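Local coordinates for cellulosome anchoring protein cohesin region (Clostridium thermocellum, PDB 4JO5) that binds cellulose through a family 3a carbohydrate-binding module of the scaffoldin CipA, which probably helps bring the catalytic subunits of the cellulosome to their substrate, at residues P28-N33 with T139-Y144; K20-N25 with F152-Q157; N33-Q38 with G128-N133. All coordinates share one frame; numbering follows the deposited sequence.

Contact 1: P28-N33 with T139-Y144; sequences PSDTTN and TQSNDY. With CA (calcium ion), chain B; 1MZ (1-methylimidazole), chain I.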
loop_
_atom_site.group_PDB
_atom_site.type_symbol
_atom_site.label_atom_id
_atom_site.label_comp_id
_atom_site.label_asym_id
_atom_site.label_seq_id
_atom_site.Cartn_x
_atom_site.Cartn_y
_atom_site.Cartn_z
ATOM N N PRO A 28 -16.006 3.657 2.137
ATOM C CA PRO A 28 -16.270 4.195 0.798
ATOM C C PRO A 28 -16.677 5.676 0.733
ATOM O O PRO A 28 -16.754 6.192 -0.376
ATOM C CB PRO A 28 -17.464 3.355 0.327
ATOM C CG PRO A 28 -18.234 3.129 1.576
ATOM C CD PRO A 28 -17.179 2.942 2.666
ATOM N N SER A 29 -16.943 6.338 1.855
ATOM C CA SER A 29 -17.517 7.681 1.793
ATOM C C SER A 29 -16.571 8.687 1.179
ATOM O O SER A 29 -15.365 8.669 1.423
ATOM C CB SER A 29 -17.968 8.158 3.171
ATOM O OG SER A 29 -18.967 7.296 3.647
ATOM N N ASP A 30 -17.125 9.569 0.366
ATOM C CA ASP A 30 -16.295 10.515 -0.357
ATOM C C ASP A 30 -15.693 11.484 0.645
ATOM O O ASP A 30 -14.484 11.760 0.601
ATOM C CB ASP A 30 -17.088 11.255 -1.434
ATOM C CG ASP A 30 -16.254 12.279 -2.167
ATOM O OD1 ASP A 30 -15.108 11.960 -2.575
ATOM O OD2 ASP A 30 -16.746 13.419 -2.327
ATOM N N THR A 31 -16.530 11.985 1.554
ATOM C CA THR A 31 -16.078 12.880 2.620
ATOM C C THR A 31 -15.909 12.106 3.896
ATOM O O THR A 31 -16.860 11.561 4.412
ATOM C CB THR A 31 -17.098 13.983 2.912
ATOM O OG1 THR A 31 -17.243 14.815 1.759
ATOM C CG2 THR A 31 -16.636 14.838 4.086
ATOM N N THR A 32 -14.695 12.063 4.422
ATOM C CA THR A 32 -14.416 11.218 5.556
ATOM C C THR A 32 -13.158 11.696 6.256
ATOM O O THR A 32 -12.279 12.299 5.631
ATOM C CB THR A 32 -14.226 9.742 5.106
ATOM O OG1 THR A 32 -14.063 8.904 6.251
ATOM C CG2 THR A 32 -12.989 9.592 4.215
ATOM N N ASN A 33 -13.046 11.407 7.542
ATOM C CA ASN A 33 -11.856 11.818 8.264
ATOM C C ASN A 33 -10.924 10.676 8.666
ATOM O O ASN A 33 -10.039 10.892 9.496
ATOM C CB ASN A 33 -12.212 12.670 9.475
ATOM C CG ASN A 33 -13.010 11.927 10.487
ATOM O OD1 ASN A 33 -13.263 10.731 10.349
ATOM N ND2 ASN A 33 -13.425 12.632 11.527
ATOM N N THR A 139 -11.235 14.238 1.187
ATOM C CA THR A 139 -12.103 13.873 0.085
ATOM C C THR A 139 -11.419 12.737 -0.632
ATOM O O THR A 139 -10.279 12.925 -1.080
ATOM C CB THR A 139 -12.224 15.039 -0.880
ATOM O OG1 THR A 139 -12.894 16.109 -0.211
ATOM C CG2 THR A 139 -12.995 14.643 -2.135
ATOM N N GLN A 140 -12.097 11.594 -0.784
ATOM C CA GLN A 140 -11.466 10.416 -1.373
ATOM C C GLN A 140 -11.555 10.335 -2.917
ATOM O O GLN A 140 -10.743 9.658 -3.539
ATOM C CB GLN A 140 -12.061 9.138 -0.775
ATOM C CG GLN A 140 -11.888 9.033 0.748
ATOM C CD GLN A 140 -11.936 7.597 1.193
ATOM O OE1 GLN A 140 -10.908 6.927 1.234
ATOM N NE2 GLN A 140 -13.131 7.103 1.491
ATOM N N SER A 141 -12.499 11.054 -3.519
ATOM C CA SER A 141 -12.666 11.058 -4.980
ATOM C C SER A 141 -11.512 11.695 -5.810
ATOM O O SER A 141 -11.438 11.498 -7.027
ATOM C CB SER A 141 -13.993 11.720 -5.353
ATOM O OG SER A 141 -13.994 13.089 -5.019
ATOM N N ASN A 142 -10.617 12.442 -5.174
ATOM C CA ASN A 142 -9.431 12.942 -5.865
ATOM C C ASN A 142 -8.151 12.274 -5.352
ATOM O O ASN A 142 -7.102 12.925 -5.243
ATOM C CB ASN A 142 -9.325 14.458 -5.726
ATOM C CG ASN A 142 -9.303 14.915 -4.280
ATOM O OD1 ASN A 142 -9.252 14.110 -3.355
ATOM N ND2 ASN A 142 -9.322 16.228 -4.081
ATOM N N ASP A 143 -8.256 10.985 -5.030
ATOM C CA ASP A 143 -7.130 10.205 -4.537
ATOM C C ASP A 143 -6.773 9.070 -5.505
ATOM O O ASP A 143 -7.544 8.113 -5.708
ATOM C CB ASP A 143 -7.419 9.599 -3.163
ATOM C CG ASP A 143 -7.553 10.643 -2.049
ATOM O OD1 ASP A 143 -7.229 11.842 -2.239
ATOM O OD2 ASP A 143 -8.000 10.237 -0.953
ATOM N N TYR A 144 -5.571 9.166 -6.051
ATOM C CA TYR A 144 -5.108 8.257 -7.095
ATOM C C TYR A 144 -5.336 6.782 -6.697
ATOM O O TYR A 144 -5.916 6.032 -7.468
ATOM C CB TYR A 144 -3.630 8.536 -7.382
ATOM C CG TYR A 144 -2.991 7.660 -8.442
ATOM C CD1 TYR A 144 -3.213 7.893 -9.805
ATOM C CD2 TYR A 144 -2.140 6.615 -8.079
ATOM C CE1 TYR A 144 -2.621 7.091 -10.771
ATOM C CE2 TYR A 144 -1.530 5.820 -9.037
ATOM C CZ TYR A 144 -1.772 6.061 -10.376
ATOM O OH TYR A 144 -1.178 5.260 -11.308
HETATM CA CA CA B . -8.025 13.802 -1.266
HETATM N N1 1MZ I . -17.081 10.804 8.896
HETATM C C2 1MZ I . -16.514 12.084 8.849
HETATM N N3 1MZ I . -17.543 13.008 8.636
HETATM C C4 1MZ I . -18.773 12.285 8.555
HETATM C C5 1MZ I . -18.493 10.946 8.711
HETATM C CM1 1MZ I . -16.379 9.579 9.094
HETATM O O HOH W 1 -15.877 15.220 -4.022
HETATM O O HOH W 2 -7.938 12.226 0.672
#

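Contact 2: K20-N25 with F152-Q157; sequences KVEFYN and FVEWDQ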
loop_
_atom_site.group_PDB
_atom_site.type_symbol
_atom_site.label_atom_id
_atom_site.label_comp_id
_atom_site.label_asym_id
_atom_site.label_seq_id
_atom_site.Cartn_x
_atom_site.Cartn_y
_atom_site.Cartn_z
ATOM N N LYS A 20 2.128 -10.262 -6.225
ATOM C CA LYS A 20 0.788 -9.934 -6.622
ATOM C C LYS A 20 0.299 -9.021 -5.509
ATOM O O LYS A 20 0.418 -9.356 -4.345
ATOM C CB LYS A 20 -0.086 -11.182 -6.691
ATOM C CG LYS A 20 -1.521 -10.820 -6.940
ATOM C CD LYS A 20 -2.374 -12.019 -7.184
ATOM C CE LYS A 20 -2.533 -12.882 -5.958
ATOM N NZ LYS A 20 -3.552 -13.954 -6.230
ATOM N N VAL A 21 -0.239 -7.868 -5.866
ATOM C CA VAL A 21 -0.747 -6.928 -4.866
ATOM C C VAL A 21 -2.240 -6.772 -5.053
ATOM O O VAL A 21 -2.713 -6.369 -6.133
ATOM C CB VAL A 21 -0.099 -5.519 -4.957
ATOM C CG1 VAL A 21 -0.634 -4.593 -3.847
ATOM C CG2 VAL A 21 1.408 -5.605 -4.874
ATOM N N GLU A 22 -2.972 -7.136 -4.020
ATOM C CA GLU A 22 -4.400 -6.914 -3.983
ATOM C C GLU A 22 -4.680 -5.898 -2.892
ATOM O O GLU A 22 -3.886 -5.730 -1.951
ATOM C CB GLU A 22 -5.155 -8.213 -3.703
ATOM C CG GLU A 22 -4.997 -9.265 -4.786
ATOM C CD GLU A 22 -5.596 -10.620 -4.370
ATOM O OE1 GLU A 22 -4.909 -11.414 -3.692
ATOM O OE2 GLU A 22 -6.763 -10.875 -4.718
ATOM N N PHE A 23 -5.820 -5.237 -3.016
ATOM C CA PHE A 23 -6.045 -4.013 -2.282
ATOM C C PHE A 23 -7.502 -3.646 -2.259
ATOM O O PHE A 23 -8.226 -3.966 -3.182
ATOM C CB PHE A 23 -5.272 -2.866 -2.940
ATOM C CG PHE A 23 -5.479 -1.534 -2.232
ATOM C CD1 PHE A 23 -6.484 -0.662 -2.622
ATOM C CD2 PHE A 23 -4.726 -1.215 -1.112
ATOM C CE1 PHE A 23 -6.719 0.529 -1.919
ATOM C CE2 PHE A 23 -4.936 -0.044 -0.417
ATOM C CZ PHE A 23 -5.939 0.839 -0.809
ATOM N N TYR A 24 -7.936 -3.027 -1.177
ATOM C CA TYR A 24 -9.161 -2.222 -1.200
ATOM C C TYR A 24 -9.209 -1.244 -0.023
ATOM O O TYR A 24 -8.499 -1.412 0.976
ATOM C CB TYR A 24 -10.408 -3.091 -1.212
ATOM C CG TYR A 24 -10.744 -3.765 0.099
ATOM C CD1 TYR A 24 -9.926 -4.762 0.610
ATOM C CD2 TYR A 24 -11.904 -3.439 0.801
ATOM C CE1 TYR A 24 -10.235 -5.408 1.781
ATOM C CE2 TYR A 24 -12.222 -4.074 1.981
ATOM C CZ TYR A 24 -11.377 -5.067 2.463
ATOM O OH TYR A 24 -11.670 -5.734 3.622
ATOM N N ASN A 25 -9.992 -0.183 -0.198
ATOM C CA ASN A 25 -10.376 0.746 0.873
ATOM C C ASN A 25 -11.671 0.252 1.502
ATOM O O ASN A 25 -12.637 -0.010 0.794
ATOM C CB ASN A 25 -10.622 2.163 0.323
ATOM C CG ASN A 25 -9.369 2.837 -0.134
ATOM O OD1 ASN A 25 -8.900 2.618 -1.267
ATOM N ND2 ASN A 25 -8.792 3.655 0.738
ATOM N N PHE A 152 -10.381 -7.804 -1.196
ATOM C CA PHE A 152 -9.130 -7.426 -1.861
ATOM C C PHE A 152 -9.309 -7.725 -3.329
ATOM O O PHE A 152 -9.790 -8.804 -3.672
ATOM C CB PHE A 152 -7.963 -8.277 -1.367
ATOM C CG PHE A 152 -7.642 -8.096 0.070
ATOM C CD1 PHE A 152 -6.997 -6.946 0.506
ATOM C CD2 PHE A 152 -7.990 -9.079 1.000
ATOM C CE1 PHE A 152 -6.698 -6.783 1.824
ATOM C CE2 PHE A 152 -7.679 -8.915 2.338
ATOM C CZ PHE A 152 -7.033 -7.768 2.742
ATOM N N VAL A 153 -8.913 -6.797 -4.189
ATOM C CA VAL A 153 -8.877 -7.046 -5.621
ATOM C C VAL A 153 -7.540 -6.609 -6.189
ATOM O O VAL A 153 -6.869 -5.782 -5.599
ATOM C CB VAL A 153 -9.992 -6.281 -6.341
ATOM C CG1 VAL A 153 -11.324 -6.750 -5.827
ATOM C CG2 VAL A 153 -9.837 -4.751 -6.149
ATOM N N GLU A 154 -7.145 -7.148 -7.340
ATOM C CA GLU A 154 -5.893 -6.705 -7.949
ATOM C C GLU A 154 -6.033 -5.246 -8.287
ATOM O O GLU A 154 -7.083 -4.835 -8.755
ATOM C CB GLU A 154 -5.535 -7.533 -9.185
ATOM C CG GLU A 154 -4.836 -8.850 -8.833
ATOM C CD GLU A 154 -4.457 -9.647 -10.063
ATOM O OE1 GLU A 154 -5.356 -9.908 -10.892
ATOM O OE2 GLU A 154 -3.264 -10.002 -10.210
ATOM N N TRP A 155 -4.997 -4.453 -8.017
ATOM C CA TRP A 155 -5.112 -3.003 -8.191
ATOM C C TRP A 155 -3.767 -2.408 -8.482
ATOM O O TRP A 155 -2.862 -2.491 -7.661
ATOM C CB TRP A 155 -5.726 -2.385 -6.935
ATOM C CG TRP A 155 -5.944 -0.897 -6.939
ATOM C CD1 TRP A 155 -5.481 -0.006 -6.013
ATOM C CD2 TRP A 155 -6.755 -0.135 -7.848
ATOM N NE1 TRP A 155 -5.930 1.259 -6.298
ATOM C CE2 TRP A 155 -6.707 1.210 -7.422
ATOM C CE3 TRP A 155 -7.506 -0.455 -8.980
ATOM C CZ2 TRP A 155 -7.377 2.227 -8.090
ATOM C CZ3 TRP A 155 -8.154 0.557 -9.647
ATOM C CH2 TRP A 155 -8.083 1.883 -9.205
ATOM N N ASP A 156 -3.637 -1.831 -9.673
ATOM C CA ASP A 156 -2.368 -1.309 -10.175
ATOM C C ASP A 156 -2.145 0.177 -9.875
ATOM O O ASP A 156 -1.211 0.777 -10.407
ATOM C CB ASP A 156 -2.263 -1.540 -11.690
ATOM C CG ASP A 156 -3.271 -0.720 -12.499
ATOM O OD1 ASP A 156 -4.178 -0.081 -11.923
ATOM O OD2 ASP A 156 -3.160 -0.736 -13.748
ATOM N N GLN A 157 -2.967 0.767 -9.010
ATOM C CA GLN A 157 -2.748 2.162 -8.632
ATOM C C GLN A 157 -2.225 2.333 -7.203
ATOM O O GLN A 157 -2.201 3.439 -6.667
ATOM C CB GLN A 157 -4.001 2.999 -8.915
ATOM C CG GLN A 157 -4.270 3.091 -10.423
ATOM C CD GLN A 157 -5.432 4.015 -10.820
ATOM O OE1 GLN A 157 -5.822 4.946 -10.098
ATOM N NE2 GLN A 157 -5.964 3.770 -12.004
#

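Contact 3: N33-Q38 with G128-N133; sequences NSINPQ and GRFAKN. With 1MZ (1-methylimidazole), chain I.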
loop_
_atom_site.group_PDB
_atom_site.type_symbol
_atom_site.label_atom_id
_atom_site.label_comp_id
_atom_site.label_asym_id
_atom_site.label_seq_id
_atom_site.Cartn_x
_atom_site.Cartn_y
_atom_site.Cartn_z
ATOM N N ASN A 33 -13.046 11.407 7.542
ATOM C CA ASN A 33 -11.856 11.818 8.264
ATOM C C ASN A 33 -10.924 10.676 8.666
ATOM O O ASN A 33 -10.039 10.892 9.496
ATOM C CB ASN A 33 -12.212 12.670 9.475
ATOM C CG ASN A 33 -13.010 11.927 10.487
ATOM O OD1 ASN A 33 -13.263 10.731 10.349
ATOM N ND2 ASN A 33 -13.425 12.632 11.527
ATOM N N SER A 34 -11.120 9.476 8.097
ATOM C CA SER A 34 -10.083 8.443 8.105
ATOM C C SER A 34 -10.124 7.715 6.781
ATOM O O SER A 34 -11.182 7.466 6.223
ATOM C CB SER A 34 -10.194 7.435 9.280
ATOM O OG SER A 34 -11.145 6.416 9.025
ATOM N N ILE A 35 -8.944 7.407 6.274
ATOM C CA ILE A 35 -8.797 6.612 5.067
ATOM C C ILE A 35 -8.311 5.231 5.515
ATOM O O ILE A 35 -7.462 5.129 6.412
ATOM C CB ILE A 35 -7.831 7.337 4.108
ATOM C CG1 ILE A 35 -8.525 8.646 3.641
ATOM C CG2 ILE A 35 -7.460 6.450 2.941
ATOM C CD1 ILE A 35 -7.637 9.646 2.963
ATOM N N ASN A 36 -8.855 4.174 4.924
ATOM C CA ASN A 36 -8.635 2.821 5.447
ATOM C C ASN A 36 -8.127 1.863 4.399
ATOM O O ASN A 36 -8.880 1.045 3.900
ATOM C CB ASN A 36 -9.915 2.300 6.093
ATOM C CG ASN A 36 -10.287 3.105 7.357
ATOM O OD1 ASN A 36 -9.953 2.719 8.469
ATOM N ND2 ASN A 36 -10.908 4.247 7.167
ATOM N N PRO A 37 -6.840 1.977 4.053
ATOM C CA PRO A 37 -6.270 1.135 2.994
ATOM C C PRO A 37 -5.948 -0.262 3.527
ATOM O O PRO A 37 -5.345 -0.393 4.599
ATOM C CB PRO A 37 -4.980 1.867 2.640
ATOM C CG PRO A 37 -4.584 2.555 3.894
ATOM C CD PRO A 37 -5.865 2.952 4.577
ATOM N N GLN A 38 -6.335 -1.290 2.786
ATOM C CA GLN A 38 -6.073 -2.670 3.170
ATOM C C GLN A 38 -5.252 -3.345 2.091
ATOM O O GLN A 38 -5.672 -3.341 0.945
ATOM C CB GLN A 38 -7.379 -3.460 3.299
ATOM C CG GLN A 38 -8.514 -2.721 3.975
ATOM C CD GLN A 38 -8.358 -2.676 5.478
ATOM O OE1 GLN A 38 -8.412 -3.707 6.149
ATOM N NE2 GLN A 38 -8.156 -1.474 6.016
ATOM N N GLY A 128 -4.737 -1.033 7.435
ATOM C CA GLY A 128 -4.254 0.262 7.849
ATOM C C GLY A 128 -5.339 1.312 7.958
ATOM O O GLY A 128 -6.455 1.120 7.496
ATOM N N ARG A 129 -4.958 2.441 8.544
ATOM C CA ARG A 129 -5.855 3.523 8.873
ATOM C C ARG A 129 -4.983 4.764 8.999
ATOM O O ARG A 129 -3.913 4.694 9.614
ATOM C CB ARG A 129 -6.460 3.224 10.231
ATOM C CG ARG A 129 -7.491 4.151 10.700
ATOM C CD ARG A 129 -8.311 3.482 11.810
ATOM N NE ARG A 129 -7.532 3.049 12.970
ATOM C CZ ARG A 129 -7.249 3.816 14.026
ATOM N NH1 ARG A 129 -7.626 5.089 14.077
ATOM N NH2 ARG A 129 -6.559 3.318 15.033
ATOM N N PHE A 130 -5.429 5.885 8.449
ATOM C CA PHE A 130 -4.741 7.150 8.714
ATOM C C PHE A 130 -5.712 8.315 8.731
ATOM O O PHE A 130 -6.807 8.228 8.174
ATOM C CB PHE A 130 -3.536 7.374 7.794
ATOM C CG PHE A 130 -3.869 7.600 6.337
ATOM C CD1 PHE A 130 -4.173 8.877 5.863
ATOM C CD2 PHE A 130 -3.791 6.555 5.425
ATOM C CE1 PHE A 130 -4.447 9.094 4.530
ATOM C CE2 PHE A 130 -4.052 6.768 4.089
ATOM C CZ PHE A 130 -4.374 8.041 3.636
ATOM N N ALA A 131 -5.317 9.365 9.451
ATOM C CA ALA A 131 -6.152 10.543 9.695
ATOM C C ALA A 131 -5.258 11.756 9.791
ATOM O O ALA A 131 -4.061 11.629 10.058
ATOM C CB ALA A 131 -6.924 10.397 11.005
ATOM N N LYS A 132 -5.846 12.927 9.583
ATOM C CA LYS A 132 -5.202 14.173 9.957
ATOM C C LYS A 132 -5.349 14.331 11.466
ATOM O O LYS A 132 -6.331 13.892 12.037
ATOM C CB LYS A 132 -5.830 15.337 9.193
ATOM C CG LYS A 132 -5.603 15.204 7.720
ATOM C CD LYS A 132 -6.015 16.435 6.967
ATOM C CE LYS A 132 -7.313 16.241 6.269
ATOM N NZ LYS A 132 -7.387 17.206 5.148
ATOM N N ASN A 133 -4.345 14.915 12.116
ATOM C CA ASN A 133 -4.268 14.892 13.578
ATOM C C ASN A 133 -5.435 15.638 14.276
ATOM O O ASN A 133 -5.729 15.377 15.438
ATOM C CB ASN A 133 -2.943 15.473 14.079
ATOM C CG ASN A 133 -1.751 14.556 13.866
ATOM O OD1 ASN A 133 -1.886 13.388 13.531
ATOM N ND2 ASN A 133 -0.568 15.099 14.087
HETATM N N1 1MZ I . -17.081 10.804 8.896
HETATM C C2 1MZ I . -16.514 12.084 8.849
HETATM N N3 1MZ I . -17.543 13.008 8.636
HETATM C C4 1MZ I . -18.773 12.285 8.555
HETATM C C5 1MZ I . -18.493 10.946 8.711
HETATM C CM1 1MZ I . -16.379 9.579 9.094
HETATM O O HOH W 3 -8.542 13.153 9.574
#

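Contact 1: P28-N33 with T139-Y144
Q140 reaches across to the loop that leads into strand 31-32, and its side chain can be followed atom by atom. CB lies beside the carbonyl oxygens of D30 and S29. CG, placed anti to the carbonyl carbon (chi1 -60°), meets S29 O at 3.6 Å and the methyl CG2 of T32 at 3.7 Å. CD stays near the same two atoms. At the tip, OE1 only packs, on I35 CG1 and N25 ND2, whereas NE2 donates to S29 O over 2.7 Å in an almost straight bond, with S29 O in the plane of the amide and the donor tilted out of the carbonyl plane of S29. NE2 also bonds N27 O, so two backbone carbonyls grip one buried amide nitrogen. T32 turns its hydroxyl OG1 to N27 ND2 and S34 O; OG1 also lies 3.7 Å from the methyl CM1 of 1-methylimidazole, whose pocket N33 and N137 complete.

At the other end of the residue, Q140 N binds D30 O at 2.8 Å. The side chain of D30 swings back over the turn: with CG anti to the backbone N (chi1 178°), OD1 receives S141 N at 2.9 Å, nearly along its C-O axis. A water that donates to OD2 of D30 also bonds S141 OG.

Residues Q140 to D143 form a type I turn wrapped against a calcium ion. T139 O, N142 OD1, D143 OD1 and a water that donates to OD2 of D143 bind it; T61 and D63 complete the protein ligands. T31 and T139, an antiparallel non-hydrogen-bonded pair, bridge strands 31-32 and 138-139. This ribbon is a separate two-stranded sheet, and the calcium ligand D143 touches Y60 of strand 54-60.

Contact 2: K20-N25 with F152-Q157
F152 presents one ring face to the edge of Y24 in a T-shaped stack, with centroids 5.1 Å apart and planes at 86°. The Y24 ring gets there because CG sits between the backbone N and the carbonyl carbon (chi1 74°), which turns CD1 and CE1 toward F152. The preceding residue, F23, differs: CG lies anti to the backbone N (chi1 179°), as it does in W155. The F23 ring and the five-membered ring of W155 are near parallel but slid apart, with centroids 5.4 Å apart, and CD1 of F23 is 3.6 Å from CD1 of W155. The indole NE1 is bonded to S145 O, which helps fix its rotation.

Between these pairs the backbones join: F23 N donates to V153 O at 2.8 Å, and V153 N donates to F23 O. Farther along, the extended chain of E22 lays CG against CG of E154, while the aliphatic part of K20 crosses E154 at about a right angle, CD 3.7 Å from OE2.

Strand 153-154 thus adds an outermost strand to the antiparallel sheet beside strand 19-25, whose other neighbour is strand 37-43. There F23 meets F39 edge-to-face. W168 of strand 165-168 packs on V21 and E154, joining this edge to the second sheet of the beta sandwich.

Contact 3: N33-Q38 with G128-N133
I35 lies over one face of the F130 ring, its CB 3.9 Å from the ring centroid in a CH-pi contact, with CG2 reaching CZ at 3.5 Å. In F130 a chi1 of 68° tucks CG in over the backbone, which brings the ring under the isoleucine; CD of P37 approaches the same ring obliquely.

These two side chains are kept in register by their own backbones. I35 N donates to F130 O, and F130 N to I35 O, both at 3.0 Å. Two residues on, G128 N donates to P37 O at 3.0 Å. CA-H groups of S34 and R129 add short contacts to the carbonyl oxygens of F130 and I35.

The side chains of N36 and R129 lie side by side, pointing the same way, OD1 of N36 3.6 Å from CG of R129. N36 is steadied by its ND2, which donates to S34 OG at 2.9 Å, nearly in the amide plane. R129 is positioned by a salt bridge to D73 and a cation-pi contact with W71. A water donates to N33 O and accepts from K132 N. N33 OD1 lies 3.6 Å from CM1 of 1-methylimidazole, while ND2 bonds W135 O, which positions the amide.

Farther out, the neighbouring strands 37-43 and 123-132 and the run leading into the first pack I35, P37 and F130 on Y58, and F130 also on Y60, of the facing sheet, as in the beta sandwich of this module.

In the fold
From the N terminus, the chain first lays down strand 19-25, then the loop and short strand 31-32, then strand 37-43; each later meets a partner far along the sequence. The partners return in reverse order: strand 123-132 closes contact 3, the calcium-binding turn closes contact 1, and strand 153-154 closes contact 2. The three loops are therefore concentric, contact 3 innermost and contact 2 outermost, and none crosses another. Contacts 2 and 3 belong to one sheet, where strands 19-25 and 37-43 are neighbours. Contact 1 shares N33 with contact 3, lies about 11 Å from it between centres, and ties the calcium site to that end of the sheet.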